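Local coordinates for protein retinol dehydratase (Spodoptera frugiperda, PDB 1FMJ) that dehydrates retinol on a sulfotransferase-type fold that holds retinol beside the nucleotide adenosine-3'-5'-diphosphate, at residues F67-G75 with Y222-H230; S100-G108 with F160-M170. All blocks are in the same frame, centred on the assembly; numbering follows the deposited sequence.

After an N-terminal part that includes a small antiparallel sheet, the chain enters the central strand 66-70 of the five-stranded parallel sheet and turns through loop 71-75, whose R73, S74 and G75 line the nucleotide pocket. Beyond helix 76-87 comes 100-108, with which 160-170 later pairs: contact 2 closes that loop of about fifty residues by joining edge strand 104-105 to strand 160-163. Only at 222-230 does the chain return to 67-75 and close contact 1, inside whose larger loop contact 2 is nested. Strands 66-70 and 160-163 are neighbours, and the contacts touch where H230 probably hydrogen-bonds to the backbone of H164. Together they join nucleotide loop, retinol pocket and helix 227-235.

Contact 1 (F67-G75 with Y222-H230). With A3P (adenosine-3'-5'-diphosphate), chain G.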
loop_
_atom_site.group_PDB
_atom_site.type_symbol
_atom_site.label_atom_id
_atom_site.label_comp_id
_atom_site.label_asym_id
_atom_site.label_seq_id
_atom_site.Cartn_x
_atom_site.Cartn_y
_atom_site.Cartn_z
ATOM N N PHE A 67 -11.587 -1.324 6.564
ATOM C CA PHE A 67 -10.405 -1.520 5.726
ATOM C C PHE A 67 -9.946 -0.260 5.029
ATOM O O PHE A 67 -10.756 0.548 4.586
ATOM C CB PHE A 67 -10.674 -2.540 4.612
ATOM C CG PHE A 67 -10.679 -3.970 5.055
ATOM C CD1 PHE A 67 -11.622 -4.436 5.960
ATOM C CD2 PHE A 67 -9.773 -4.872 4.503
ATOM C CE1 PHE A 67 -11.664 -5.780 6.305
ATOM C CE2 PHE A 67 -9.810 -6.218 4.842
ATOM C CZ PHE A 67 -10.762 -6.673 5.747
ATOM N N VAL A 68 -8.635 -0.106 4.929
ATOM C CA VAL A 68 -8.056 0.996 4.188
ATOM C C VAL A 68 -7.245 0.243 3.139
ATOM O O VAL A 68 -6.286 -0.474 3.463
ATOM C CB VAL A 68 -7.148 1.869 5.061
ATOM C CG1 VAL A 68 -6.532 2.969 4.212
ATOM C CG2 VAL A 68 -7.965 2.481 6.193
ATOM N N ALA A 69 -7.661 0.380 1.885
ATOM C CA ALA A 69 -7.023 -0.320 0.785
ATOM C C ALA A 69 -6.555 0.654 -0.275
ATOM O O ALA A 69 -7.024 1.791 -0.340
ATOM C CB ALA A 69 -8.001 -1.332 0.179
ATOM N N SER A 70 -5.638 0.202 -1.114
ATOM C CA SER A 70 -5.102 1.066 -2.156
ATOM C C SER A 70 -3.969 0.384 -2.868
ATOM O O SER A 70 -3.467 -0.642 -2.408
ATOM C CB SER A 70 -4.505 2.318 -1.523
ATOM O OG SER A 70 -3.392 1.928 -0.731
ATOM N N TYR A 71 -3.565 0.948 -4.001
ATOM C CA TYR A 71 -2.384 0.429 -4.657
ATOM C C TYR A 71 -1.358 1.222 -3.829
ATOM O O TYR A 71 -1.584 2.399 -3.540
ATOM C CB TYR A 71 -2.278 0.837 -6.119
ATOM C CG TYR A 71 -0.971 0.339 -6.674
ATOM C CD1 TYR A 71 -0.828 -0.988 -7.077
ATOM C CD2 TYR A 71 0.169 1.136 -6.622
ATOM C CE1 TYR A 71 0.424 -1.514 -7.398
ATOM C CE2 TYR A 71 1.419 0.622 -6.937
ATOM C CZ TYR A 71 1.540 -0.704 -7.316
ATOM O OH TYR A 71 2.789 -1.230 -7.534
ATOM N N GLN A 72 -0.251 0.605 -3.448
ATOM C CA GLN A 72 0.729 1.290 -2.599
ATOM C C GLN A 72 1.204 2.674 -3.032
ATOM O O GLN A 72 1.310 2.971 -4.221
ATOM C CB GLN A 72 1.955 0.401 -2.368
ATOM C CG GLN A 72 2.734 0.041 -3.631
ATOM C CD GLN A 72 4.164 -0.392 -3.319
ATOM O OE1 GLN A 72 5.125 0.333 -3.599
ATOM N NE2 GLN A 72 4.310 -1.571 -2.727
ATOM N N ARG A 73 1.483 3.506 -2.028
ATOM C CA ARG A 73 1.983 4.868 -2.204
ATOM C C ARG A 73 0.933 5.809 -2.770
ATOM O O ARG A 73 1.257 6.795 -3.423
ATOM C CB ARG A 73 3.231 4.853 -3.103
ATOM C CG ARG A 73 4.315 3.890 -2.616
ATOM C CD ARG A 73 4.654 4.108 -1.141
ATOM N NE ARG A 73 5.501 5.280 -0.901
ATOM C CZ ARG A 73 5.741 5.779 0.306
ATOM N NH1 ARG A 73 5.191 5.210 1.363
ATOM N NH2 ARG A 73 6.553 6.820 0.469
ATOM N N SER A 74 -0.329 5.502 -2.496
ATOM C CA SER A 74 -1.436 6.309 -2.985
ATOM C C SER A 74 -2.124 7.121 -1.903
ATOM O O SER A 74 -3.152 7.742 -2.164
ATOM C CB SER A 74 -2.472 5.411 -3.659
ATOM O OG SER A 74 -1.915 4.754 -4.778
ATOM N N GLY A 75 -1.579 7.108 -0.692
ATOM C CA GLY A 75 -2.187 7.867 0.394
ATOM C C GLY A 75 -2.797 7.034 1.513
ATOM O O GLY A 75 -3.657 7.504 2.257
ATOM N N TYR A 222 5.546 -4.946 -11.520
ATOM C CA TYR A 222 5.963 -4.588 -10.174
ATOM C C TYR A 222 4.891 -5.082 -9.217
ATOM O O TYR A 222 3.800 -5.487 -9.634
ATOM C CB TYR A 222 6.178 -3.082 -9.992
ATOM C CG TYR A 222 6.822 -2.764 -8.650
ATOM C CD1 TYR A 222 8.084 -3.268 -8.321
ATOM C CD2 TYR A 222 6.140 -2.028 -7.690
ATOM C CE1 TYR A 222 8.643 -3.043 -7.048
ATOM C CE2 TYR A 222 6.680 -1.799 -6.430
ATOM C CZ TYR A 222 7.925 -2.307 -6.110
ATOM O OH TYR A 222 8.431 -2.094 -4.852
ATOM N N THR A 223 5.220 -5.057 -7.936
ATOM C CA THR A 223 4.339 -5.529 -6.873
ATOM C C THR A 223 2.874 -5.083 -6.955
ATOM O O THR A 223 2.562 -3.896 -6.990
ATOM C CB THR A 223 4.919 -5.135 -5.492
ATOM O OG1 THR A 223 6.301 -5.526 -5.437
ATOM C CG2 THR A 223 4.157 -5.836 -4.363
ATOM N N LEU A 224 1.998 -6.082 -6.985
ATOM C CA LEU A 224 0.549 -5.926 -7.046
ATOM C C LEU A 224 -0.070 -5.201 -8.236
ATOM O O LEU A 224 -1.242 -4.820 -8.189
ATOM C CB LEU A 224 0.026 -5.360 -5.717
ATOM C CG LEU A 224 0.158 -6.383 -4.572
ATOM C CD1 LEU A 224 -0.301 -5.777 -3.272
ATOM C CD2 LEU A 224 -0.671 -7.638 -4.885
ATOM N N THR A 225 0.709 -5.013 -9.301
ATOM C CA THR A 225 0.180 -4.430 -10.532
ATOM C C THR A 225 -0.412 -5.686 -11.208
ATOM O O THR A 225 -0.233 -6.796 -10.697
ATOM C CB THR A 225 1.309 -3.846 -11.428
ATOM O OG1 THR A 225 2.273 -4.868 -11.722
ATOM C CG2 THR A 225 2.000 -2.673 -10.725
ATOM N N PRO A 226 -1.091 -5.549 -12.366
ATOM C CA PRO A 226 -1.398 -4.375 -13.192
ATOM C C PRO A 226 -2.047 -3.260 -12.387
ATOM O O PRO A 226 -3.053 -3.475 -11.726
ATOM C CB PRO A 226 -2.348 -4.936 -14.250
ATOM C CG PRO A 226 -1.922 -6.372 -14.370
ATOM C CD PRO A 226 -1.744 -6.750 -12.925
ATOM N N TYR A 227 -1.472 -2.067 -12.457
ATOM C CA TYR A 227 -2.002 -0.932 -11.726
ATOM C C TYR A 227 -3.478 -0.624 -12.011
ATOM O O TYR A 227 -4.290 -0.511 -11.091
ATOM C CB TYR A 227 -1.175 0.319 -12.018
ATOM C CG TYR A 227 -1.813 1.561 -11.445
ATOM C CD1 TYR A 227 -1.688 1.870 -10.094
ATOM C CD2 TYR A 227 -2.603 2.391 -12.242
ATOM C CE1 TYR A 227 -2.338 2.971 -9.546
ATOM C CE2 TYR A 227 -3.261 3.500 -11.702
ATOM C CZ TYR A 227 -3.127 3.780 -10.359
ATOM O OH TYR A 227 -3.802 4.853 -9.812
ATOM N N PHE A 228 -3.837 -0.481 -13.278
ATOM C CA PHE A 228 -5.222 -0.160 -13.585
ATOM C C PHE A 228 -6.257 -1.224 -13.243
ATOM O O PHE A 228 -7.402 -0.891 -12.937
ATOM C CB PHE A 228 -5.351 0.264 -15.041
ATOM C CG PHE A 228 -4.896 1.661 -15.286
ATOM C CD1 PHE A 228 -3.664 1.917 -15.879
ATOM C CD2 PHE A 228 -5.693 2.737 -14.893
ATOM C CE1 PHE A 228 -3.241 3.223 -16.079
ATOM C CE2 PHE A 228 -5.270 4.040 -15.090
ATOM C CZ PHE A 228 -4.044 4.284 -15.685
ATOM N N GLU A 229 -5.875 -2.494 -13.286
ATOM C CA GLU A 229 -6.826 -3.545 -12.924
ATOM C C GLU A 229 -7.124 -3.423 -11.432
ATOM O O GLU A 229 -8.246 -3.668 -10.982
ATOM C CB GLU A 229 -6.256 -4.931 -13.232
ATOM C CG GLU A 229 -6.057 -5.200 -14.724
ATOM C CD GLU A 229 -7.256 -4.767 -15.551
ATOM O OE1 GLU A 229 -8.396 -5.092 -15.150
ATOM O OE2 GLU A 229 -7.061 -4.105 -16.596
ATOM N N HIS A 230 -6.114 -3.024 -10.667
ATOM C CA HIS A 230 -6.259 -2.859 -9.216
ATOM C C HIS A 230 -7.255 -1.732 -8.945
ATOM O O HIS A 230 -8.218 -1.898 -8.189
ATOM C CB HIS A 230 -4.885 -2.538 -8.601
ATOM C CG HIS A 230 -4.830 -2.662 -7.108
ATOM N ND1 HIS A 230 -5.625 -1.914 -6.268
ATOM C CD2 HIS A 230 -4.030 -3.407 -6.306
ATOM C CE1 HIS A 230 -5.313 -2.186 -5.012
ATOM N NE2 HIS A 230 -4.347 -3.088 -5.009
HETATM P P1 A3P G . 5.359 10.797 -1.928
HETATM O O1P A3P G . 6.342 9.714 -2.107
HETATM O O2P A3P G . 5.863 11.839 -1.009
HETATM O O3P A3P G . 5.017 11.401 -3.225
HETATM P P2 A3P G . 1.118 5.362 1.235
HETATM O O4P A3P G . 0.808 5.743 2.623
HETATM O O5P A3P G . -0.055 4.734 0.591
HETATM O O6P A3P G . 2.294 4.446 1.213
HETATM O "O5'" A3P G . 1.482 6.664 0.418
HETATM C "C5'" A3P G . 2.585 7.483 0.770
HETATM C "C4'" A3P G . 2.549 8.811 0.006
HETATM O "O4'" A3P G . 1.705 9.732 0.754
HETATM C "C3'" A3P G . 3.921 9.484 -0.066
HETATM O "O3'" A3P G . 4.021 10.188 -1.325
HETATM C "C2'" A3P G . 3.902 10.330 1.191
HETATM O "O2'" A3P G . 4.919 11.313 1.353
HETATM C "C1'" A3P G . 2.483 10.875 1.129
HETATM N N9 A3P G . 2.022 11.402 2.420
HETATM C C8 A3P G . 2.092 10.831 3.682
HETATM N N7 A3P G . 1.586 11.557 4.643
HETATM C C5 A3P G . 1.142 12.697 3.988
HETATM C C6 A3P G . 0.488 13.899 4.432
HETATM N N6 A3P G . 0.168 14.129 5.709
HETATM N N1 A3P G . 0.172 14.868 3.481
HETATM C C2 A3P G . 0.483 14.671 2.159
HETATM N N3 A3P G . 1.102 13.576 1.618
HETATM C C4 A3P G . 1.405 12.623 2.594
HETATM O O HOH W 1 8.016 -0.006 -3.441
HETATM O O HOH W 2 -3.389 4.607 -7.066
#
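Y71 and H230 come closest along the backbones, their CA atoms 6.8 Å apart, where the chain leaving strand 66-70 meets the start of helix 227-235. Before that helix, Y222 to T225 form a type II turn, and a cis peptide precedes P226, its N-cap. Y71 carries the contact: with CG anti to the backbone N (chi1 176°), its ring reaches into the turn. There the OH of Y71 donates to the carbonyl O of T223 (2.7 Å), lying in the carbonyl plane; a terminal hydroxyl on a long ring suits tyrosine here. Within an aromatic cluster, Y227 turns an edge toward a face of Y71 in an offset edge-to-face pair (CD1 of Y227 to CG of Y71 3.8 Å), while Y71 presents its own edge to the face of H230, the planes 83° apart. One water links OE1 of Q72 to OH of Y222, another OG of S74 to OH of Y227, which also hydrogen-bonds to OH of Y346. S74 OG also donates to Y71 O (2.7 Å), tying down the loop whose G75 N binds A3P O5P at 3.1 Å. At the backbone angles of G75 a side chain would strike the preceding carbonyl. H230 is fixed at both ring nitrogens, by Y182 of strand 179-184 and the backbone O of H164. Helix 187-200 packs on Y71 through V190, and strand 43-46 lies against T223, L224 and T225.

Contact 2 (S100-G108 with F160-M170); sequences SLRYIYLDG and FVKTHLPLSLM. With RTL (retinol), chain H.
Parallel pairing of edge strand 104-105 with strand 160-163 builds one wall of the retinol pocket. I104 N donates to F160 O (3.0 Å), K162 N to I104 O and L106 N to K162 O, the ladder of a parallel sheet. At its start, CB of F160 sits over a face of the Y103 ring, 3.5 Å from the centroid. With CG anti to the backbone N (chi1 160°), the extended K162 chain crosses the Y105 ring, its CE over the centre and NZ making a cation-pi contact 4.2 Å from the centroid; G108 CA lies over the centre of the opposite face. K162 NZ donates to retinol O1 (2.9 Å), H164 NE2 shares a hydrogen bond with O1, and Y105 OH lies 3.2 Å from retinol C15. Replacing Y105 by an alanine would probably leave the K162 chain held less firmly and open a gap beside C15. OD1 of D107 takes H164 N (3.0 Å) on the syn side and T163 OG1 from above the carboxylate plane, both from one face. T163 OG1 accepts from L165 N, an ST turn. This short carboxylate fixes the backbone presenting H164, while the bond from K162 would probably draw electron density from C15-O1.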
loop_
_atom_site.group_PDB
_atom_site.type_symbol
_atom_site.label_atom_id
_atom_site.label_comp_id
_atom_site.label_asym_id
_atom_site.label_seq_id
_atom_site.Cartn_x
_atom_site.Cartn_y
_atom_site.Cartn_z
ATOM N N SER A 100 1.536 0.777 13.018
ATOM C CA SER A 100 1.702 -0.644 12.755
ATOM C C SER A 100 1.067 -1.512 13.841
ATOM O O SER A 100 0.901 -2.711 13.655
ATOM C CB SER A 100 3.185 -0.981 12.608
ATOM O OG SER A 100 3.905 -0.632 13.773
ATOM N N LEU A 101 0.715 -0.908 14.973
ATOM C CA LEU A 101 0.067 -1.641 16.057
ATOM C C LEU A 101 -1.441 -1.380 16.039
ATOM O O LEU A 101 -2.218 -2.142 16.607
ATOM C CB LEU A 101 0.646 -1.221 17.420
ATOM C CG LEU A 101 1.865 -1.974 17.988
ATOM C CD1 LEU A 101 2.909 -2.204 16.913
ATOM C CD2 LEU A 101 2.464 -1.181 19.145
ATOM N N ARG A 102 -1.859 -0.302 15.388
ATOM C CA ARG A 102 -3.274 0.027 15.336
ATOM C C ARG A 102 -3.970 -0.637 14.146
ATOM O O ARG A 102 -5.192 -0.801 14.139
ATOM C CB ARG A 102 -3.449 1.549 15.302
ATOM C CG ARG A 102 -3.190 2.223 16.659
ATOM C CD ARG A 102 -3.321 3.747 16.585
ATOM N NE ARG A 102 -2.152 4.350 15.955
ATOM C CZ ARG A 102 -2.171 5.464 15.235
ATOM N NH1 ARG A 102 -3.314 6.116 15.032
ATOM N NH2 ARG A 102 -1.040 5.931 14.719
ATOM N N TYR A 103 -3.175 -1.030 13.156
ATOM C CA TYR A 103 -3.681 -1.681 11.954
ATOM C C TYR A 103 -2.949 -2.990 11.684
ATOM O O TYR A 103 -1.766 -3.124 11.986
ATOM C CB TYR A 103 -3.475 -0.787 10.723
ATOM C CG TYR A 103 -4.506 0.298 10.522
ATOM C CD1 TYR A 103 -4.464 1.480 11.253
ATOM C CD2 TYR A 103 -5.508 0.149 9.569
ATOM C CE1 TYR A 103 -5.395 2.489 11.036
ATOM C CE2 TYR A 103 -6.445 1.150 9.344
ATOM C CZ TYR A 103 -6.380 2.314 10.081
ATOM O OH TYR A 103 -7.300 3.296 9.839
ATOM N N ILE A 104 -3.660 -3.956 11.121
ATOM C CA ILE A 104 -3.037 -5.210 10.746
ATOM C C ILE A 104 -2.807 -5.040 9.258
ATOM O O ILE A 104 -3.716 -4.666 8.515
ATOM C CB ILE A 104 -3.950 -6.424 10.961
ATOM C CG1 ILE A 104 -4.112 -6.692 12.457
ATOM C CG2 ILE A 104 -3.355 -7.655 10.242
ATOM C CD1 ILE A 104 -5.031 -7.841 12.772
ATOM N N TYR A 105 -1.576 -5.277 8.838
ATOM C CA TYR A 105 -1.207 -5.160 7.445
ATOM C C TYR A 105 -1.474 -6.545 6.875
ATOM O O TYR A 105 -0.657 -7.442 7.013
ATOM C CB TYR A 105 0.274 -4.789 7.354
ATOM C CG TYR A 105 0.770 -4.445 5.974
ATOM C CD1 TYR A 105 2.077 -4.009 5.789
ATOM C CD2 TYR A 105 -0.047 -4.577 4.854
ATOM C CE1 TYR A 105 2.571 -3.714 4.525
ATOM C CE2 TYR A 105 0.432 -4.288 3.583
ATOM C CZ TYR A 105 1.748 -3.856 3.428
ATOM O OH TYR A 105 2.246 -3.573 2.179
ATOM N N LEU A 106 -2.640 -6.704 6.253
ATOM C CA LEU A 106 -3.063 -7.979 5.687
ATOM C C LEU A 106 -2.049 -8.665 4.770
ATOM O O LEU A 106 -1.739 -9.850 4.954
ATOM C CB LEU A 106 -4.394 -7.787 4.949
ATOM C CG LEU A 106 -5.097 -9.059 4.453
ATOM C CD1 LEU A 106 -5.245 -10.047 5.602
ATOM C CD2 LEU A 106 -6.459 -8.697 3.874
ATOM N N ASP A 107 -1.529 -7.933 3.788
ATOM C CA ASP A 107 -0.570 -8.512 2.860
ATOM C C ASP A 107 0.905 -8.203 3.142
ATOM O O ASP A 107 1.766 -8.470 2.312
ATOM C CB ASP A 107 -0.938 -8.129 1.412
ATOM C CG ASP A 107 -1.208 -6.638 1.231
ATOM O OD1 ASP A 107 -1.991 -6.057 2.010
ATOM O OD2 ASP A 107 -0.652 -6.051 0.279
ATOM N N GLY A 108 1.198 -7.653 4.316
ATOM C CA GLY A 108 2.580 -7.340 4.645
ATOM C C GLY A 108 3.523 -8.540 4.678
ATOM O O GLY A 108 4.670 -8.473 4.229
ATOM N N PHE A 160 -8.870 -2.864 12.430
ATOM C CA PHE A 160 -8.529 -1.907 11.391
ATOM C C PHE A 160 -7.550 -2.651 10.490
ATOM O O PHE A 160 -6.483 -3.070 10.936
ATOM C CB PHE A 160 -7.866 -0.660 11.983
ATOM C CG PHE A 160 -8.818 0.237 12.727
ATOM C CD1 PHE A 160 -9.118 -0.000 14.069
ATOM C CD2 PHE A 160 -9.442 1.300 12.077
ATOM C CE1 PHE A 160 -10.029 0.808 14.747
ATOM C CE2 PHE A 160 -10.356 2.118 12.745
ATOM C CZ PHE A 160 -10.653 1.874 14.082
ATOM N N VAL A 161 -7.929 -2.835 9.232
ATOM C CA VAL A 161 -7.095 -3.566 8.292
ATOM C C VAL A 161 -6.540 -2.706 7.174
ATOM O O VAL A 161 -7.281 -1.972 6.510
ATOM C CB VAL A 161 -7.882 -4.723 7.638
ATOM C CG1 VAL A 161 -6.944 -5.554 6.763
ATOM C CG2 VAL A 161 -8.542 -5.580 8.705
ATOM N N LYS A 162 -5.230 -2.807 6.971
ATOM C CA LYS A 162 -4.557 -2.082 5.904
ATOM C C LYS A 162 -4.229 -3.119 4.847
ATOM O O LYS A 162 -3.768 -4.209 5.178
ATOM C CB LYS A 162 -3.257 -1.463 6.412
ATOM C CG LYS A 162 -2.268 -1.109 5.312
ATOM C CD LYS A 162 -0.931 -0.696 5.898
ATOM C CE LYS A 162 0.098 -0.475 4.820
ATOM N NZ LYS A 162 1.391 -0.043 5.391
ATOM N N THR A 163 -4.468 -2.808 3.580
ATOM C CA THR A 163 -4.147 -3.777 2.545
ATOM C C THR A 163 -3.912 -3.144 1.188
ATOM O O THR A 163 -4.457 -2.081 0.875
ATOM C CB THR A 163 -5.267 -4.855 2.388
ATOM O OG1 THR A 163 -4.816 -5.880 1.491
ATOM C CG2 THR A 163 -6.529 -4.244 1.807
ATOM N N HIS A 164 -3.081 -3.804 0.392
ATOM C CA HIS A 164 -2.807 -3.357 -0.956
ATOM C C HIS A 164 -3.330 -4.454 -1.885
ATOM O O HIS A 164 -2.992 -4.508 -3.057
ATOM C CB HIS A 164 -1.304 -3.121 -1.165
ATOM C CG HIS A 164 -0.735 -2.056 -0.276
ATOM N ND1 HIS A 164 -1.296 -0.802 -0.165
ATOM C CD2 HIS A 164 0.336 -2.062 0.554
ATOM C CE1 HIS A 164 -0.596 -0.081 0.695
ATOM N NE2 HIS A 164 0.400 -0.822 1.145
ATOM N N LEU A 165 -4.164 -5.342 -1.353
ATOM C CA LEU A 165 -4.705 -6.397 -2.201
ATOM C C LEU A 165 -5.931 -5.913 -2.959
ATOM O O LEU A 165 -6.791 -5.233 -2.397
ATOM C CB LEU A 165 -5.074 -7.636 -1.375
ATOM C CG LEU A 165 -3.887 -8.437 -0.820
ATOM C CD1 LEU A 165 -4.385 -9.619 -0.015
ATOM C CD2 LEU A 165 -3.005 -8.901 -1.963
ATOM N N PRO A 166 -6.003 -6.224 -4.263
ATOM C CA PRO A 166 -7.153 -5.818 -5.071
ATOM C C PRO A 166 -8.344 -6.629 -4.556
ATOM O O PRO A 166 -8.161 -7.709 -3.985
ATOM C CB PRO A 166 -6.730 -6.203 -6.493
ATOM C CG PRO A 166 -5.834 -7.370 -6.275
ATOM C CD PRO A 166 -5.005 -6.927 -5.090
ATOM N N LEU A 167 -9.551 -6.109 -4.734
ATOM C CA LEU A 167 -10.745 -6.787 -4.247
ATOM C C LEU A 167 -10.919 -8.245 -4.671
ATOM O O LEU A 167 -11.427 -9.044 -3.892
ATOM C CB LEU A 167 -12.001 -5.991 -4.636
ATOM C CG LEU A 167 -12.107 -4.557 -4.091
ATOM C CD1 LEU A 167 -13.452 -3.951 -4.497
ATOM C CD2 LEU A 167 -11.967 -4.557 -2.565
ATOM N N SER A 168 -10.490 -8.599 -5.882
ATOM C CA SER A 168 -10.654 -9.967 -6.374
ATOM C C SER A 168 -9.897 -11.051 -5.605
ATOM O O SER A 168 -10.185 -12.243 -5.762
ATOM C CB SER A 168 -10.287 -10.040 -7.858
ATOM O OG SER A 168 -8.936 -9.704 -8.062
ATOM N N LEU A 169 -8.925 -10.655 -4.786
ATOM C CA LEU A 169 -8.179 -11.632 -4.000
ATOM C C LEU A 169 -8.754 -11.725 -2.592
ATOM O O LEU A 169 -8.340 -12.550 -1.785
ATOM C CB LEU A 169 -6.692 -11.260 -3.938
ATOM C CG LEU A 169 -6.012 -11.252 -5.312
ATOM C CD1 LEU A 169 -4.518 -10.995 -5.170
ATOM C CD2 LEU A 169 -6.268 -12.595 -5.994
ATOM N N MET A 170 -9.713 -10.863 -2.293
ATOM C CA MET A 170 -10.334 -10.882 -0.977
ATOM C C MET A 170 -11.750 -11.416 -1.134
ATOM O O MET A 170 -12.257 -11.512 -2.252
ATOM C CB MET A 170 -10.315 -9.480 -0.360
ATOM C CG MET A 170 -8.889 -9.001 -0.053
ATOM S SD MET A 170 -8.768 -7.454 0.870
ATOM C CE MET A 170 -9.507 -6.300 -0.293
HETATM C C1 RTL H . 12.789 -6.214 4.452
HETATM C C2 RTL H . 13.560 -7.486 3.972
HETATM C C3 RTL H . 13.116 -8.757 4.686
HETATM C C4 RTL H . 12.120 -9.051 5.806
HETATM C C5 RTL H . 11.483 -7.702 6.151
HETATM C C6 RTL H . 11.728 -6.437 5.595
HETATM C C7 RTL H . 11.011 -5.209 6.032
HETATM C C8 RTL H . 9.773 -4.843 5.586
HETATM C C9 RTL H . 9.059 -3.632 6.011
HETATM C C10 RTL H . 7.809 -3.403 5.465
HETATM C C11 RTL H . 6.858 -2.292 5.686
HETATM C C12 RTL H . 6.381 -1.789 4.498
HETATM C C13 RTL H . 5.444 -0.718 4.103
HETATM C C14 RTL H . 4.998 -0.245 2.900
HETATM C C15 RTL H . 3.743 -0.780 2.346
HETATM O O1 RTL H . 2.652 -0.082 2.775
HETATM C C16 RTL H . 12.182 -5.753 3.111
HETATM C C17 RTL H . 13.930 -5.253 4.821
HETATM C C18 RTL H . 10.477 -7.896 7.296
HETATM C C19 RTL H . 9.709 -2.674 7.027
HETATM C C20 RTL H . 4.939 -0.076 5.405
HETATM O O HOH W 3 -6.847 -3.339 14.480
#